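Long-range contact in TouB protein (Pseudomonas stutzeri, PDB 2INC), which is a small ubiquitin-like component of the toluene o-xylene monooxygenase, an enzyme complex that probably hydroxylates aromatic hydrocarbons: residues C[4-10]-C[75-81]. Sequence-based numbering, arbitrary orientation.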
# COMPACT_ATOMS: atom_id res chain seq x y z
N ILE C 4 -30.07 45.26 -19.95
CA ILE C 4 -31.10 44.28 -20.12
C ILE C 4 -30.47 42.90 -20.29
O ILE C 4 -29.25 42.77 -20.56
CB ILE C 4 -32.08 44.61 -21.32
CG1 ILE C 4 -31.32 44.74 -22.63
CG2 ILE C 4 -32.92 45.89 -21.02
CD1 ILE C 4 -31.32 43.53 -23.49
N MET C 5 -31.31 41.88 -20.17
CA MET C 5 -30.96 40.46 -20.42
C MET C 5 -31.62 39.97 -21.71
O MET C 5 -32.86 39.97 -21.85
CB MET C 5 -31.39 39.54 -19.23
CG MET C 5 -30.82 39.95 -17.83
SD MET C 5 -29.03 40.12 -17.83
CE MET C 5 -28.68 40.29 -16.07
N SER C 6 -30.80 39.52 -22.63
CA SER C 6 -31.23 39.17 -23.97
C SER C 6 -31.39 37.69 -24.06
O SER C 6 -30.41 36.98 -23.89
CB SER C 6 -30.11 39.61 -24.93
OG SER C 6 -30.31 39.04 -26.22
N ASN C 7 -32.61 37.23 -24.34
CA ASN C 7 -32.93 35.85 -24.62
C ASN C 7 -33.20 35.77 -26.15
O ASN C 7 -34.32 35.99 -26.63
CB ASN C 7 -34.22 35.47 -23.85
CG ASN C 7 -34.53 33.99 -23.90
OD1 ASN C 7 -33.65 33.16 -24.16
ND2 ASN C 7 -35.78 33.64 -23.65
N PHE C 8 -32.15 35.47 -26.91
CA PHE C 8 -32.19 35.57 -28.36
C PHE C 8 -32.76 34.30 -28.98
O PHE C 8 -32.40 33.18 -28.55
CB PHE C 8 -30.80 35.88 -28.89
CG PHE C 8 -30.82 36.53 -30.24
CD1 PHE C 8 -30.73 37.92 -30.36
CD2 PHE C 8 -30.96 35.77 -31.40
CE1 PHE C 8 -30.75 38.55 -31.62
CE2 PHE C 8 -31.00 36.40 -32.66
CZ PHE C 8 -30.91 37.78 -32.75
N GLU C 9 -33.66 34.44 -29.97
CA GLU C 9 -34.35 33.26 -30.48
C GLU C 9 -33.34 32.30 -31.06
O GLU C 9 -32.38 32.72 -31.73
CB GLU C 9 -35.40 33.61 -31.54
CG GLU C 9 -36.09 32.40 -32.12
CD GLU C 9 -37.29 32.78 -33.01
OE1 GLU C 9 -37.53 33.99 -33.25
OE2 GLU C 9 -37.98 31.85 -33.47
N ARG C 10 -33.53 31.02 -30.71
CA ARG C 10 -32.65 29.92 -31.16
C ARG C 10 -31.26 29.84 -30.52
O ARG C 10 -30.52 28.87 -30.78
CB ARG C 10 -32.50 29.94 -32.69
CG ARG C 10 -33.84 29.84 -33.40
CD ARG C 10 -33.61 29.98 -34.87
NE ARG C 10 -32.97 28.76 -35.34
CZ ARG C 10 -33.64 27.67 -35.70
NH1 ARG C 10 -34.98 27.67 -35.71
NH2 ARG C 10 -32.96 26.59 -36.07
N GLU C 75 -34.31 43.66 -16.82
CA GLU C 75 -35.47 42.97 -17.42
C GLU C 75 -35.01 42.03 -18.53
O GLU C 75 -34.09 42.36 -19.32
CB GLU C 75 -36.39 44.03 -18.05
CG GLU C 75 -37.69 43.49 -18.53
CD GLU C 75 -38.74 43.56 -17.44
OE1 GLU C 75 -38.81 44.60 -16.73
OE2 GLU C 75 -39.50 42.57 -17.32
N THR C 76 -35.64 40.85 -18.60
CA THR C 76 -35.34 39.94 -19.69
C THR C 76 -36.27 40.21 -20.87
O THR C 76 -37.50 40.26 -20.73
CB THR C 76 -35.43 38.44 -19.24
OG1 THR C 76 -34.48 38.26 -18.16
CG2 THR C 76 -35.08 37.46 -20.36
N LEU C 77 -35.64 40.26 -22.04
CA LEU C 77 -36.33 40.52 -23.31
C LEU C 77 -36.05 39.40 -24.30
O LEU C 77 -34.88 39.05 -24.54
CB LEU C 77 -35.81 41.84 -23.90
CG LEU C 77 -35.99 43.09 -23.05
CD1 LEU C 77 -35.32 44.29 -23.74
CD2 LEU C 77 -37.46 43.35 -22.73
N ASP C 78 -37.11 38.83 -24.89
CA ASP C 78 -36.96 37.90 -26.01
C ASP C 78 -36.67 38.67 -27.30
O ASP C 78 -37.25 39.74 -27.52
CB ASP C 78 -38.24 37.10 -26.20
CG ASP C 78 -38.58 36.28 -24.99
OD1 ASP C 78 -37.61 35.86 -24.28
OD2 ASP C 78 -39.81 36.07 -24.76
N ILE C 79 -35.72 38.20 -28.10
CA ILE C 79 -35.44 38.84 -29.38
C ILE C 79 -35.78 37.76 -30.37
O ILE C 79 -35.11 36.70 -30.45
CB ILE C 79 -33.99 39.35 -29.53
CG1 ILE C 79 -33.59 40.25 -28.36
CG2 ILE C 79 -33.85 40.24 -30.78
CD1 ILE C 79 -33.20 39.46 -27.17
N ILE C 80 -36.87 38.01 -31.09
CA ILE C 80 -37.47 37.00 -31.97
C ILE C 80 -37.46 37.40 -33.47
O ILE C 80 -37.51 38.59 -33.80
CB ILE C 80 -38.90 36.63 -31.48
CG1 ILE C 80 -39.78 37.87 -31.49
CG2 ILE C 80 -38.84 36.09 -30.03
CD1 ILE C 80 -41.24 37.65 -31.04
N PHE C 81 -37.37 36.40 -34.34
CA PHE C 81 -37.48 36.56 -35.80
C PHE C 81 -38.94 36.66 -36.21
O PHE C 81 -39.74 35.73 -35.99
CB PHE C 81 -36.84 35.39 -36.54
CG PHE C 81 -35.39 35.24 -36.28
CD1 PHE C 81 -34.47 35.98 -36.99
CD2 PHE C 81 -34.94 34.40 -35.27
CE1 PHE C 81 -33.11 35.88 -36.74
CE2 PHE C 81 -33.59 34.27 -35.02
CZ PHE C 81 -32.67 35.02 -35.75
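E9 receives the backbone N-H of F81 on its carboxylate: F81 N lies 2.6 Å from E9 OE1 and meets it nearly along the C-O axis. With E9 CG turned directly away from E9 N (chi1 178°) and the chain extended beyond it, OE1 arrives where, if the ladder continued, E9 O would probably accept this N-H. Just before it, E9 N donates to I79 O at 2.7 Å. Upstream the parallel ladder runs M5 N to E75 O, L77 N to M5 O, N7 N to L77 O and I79 N to N7 O. N7 and D78 lie side by side on the face they share with M5 and T76; a bond from N7 ND2 to D78 OD1 is possible but doubtful. D78 OD2 forms a salt bridge with R52, and N7 ND2 bonds to the backbone of another protein's chain. On the other face, I79 CG2 touches F8 CE1 at 3.6 Å, the two side chains crossing near a right angle, while I4 CG2 meets L77 CD1 at 4.0 Å. F81 CZ comes to the edge of the F8 ring, 3.8 Å from F8 CE2. Helix 25-33 covers this side through A29, C32 and A33. These are the two central parallel strands of a ubiquitin-like beta-grasp sheet, flanked by strands 14-19 and 48-53. The chemistry divides the sheet: one face is mostly apolar, S6 excepted, and closed by the helix, the other largely polar, M5 apart, and engaged by the partner protein, while E9 prolongs the pairing beyond strand 4-8 with its side chain.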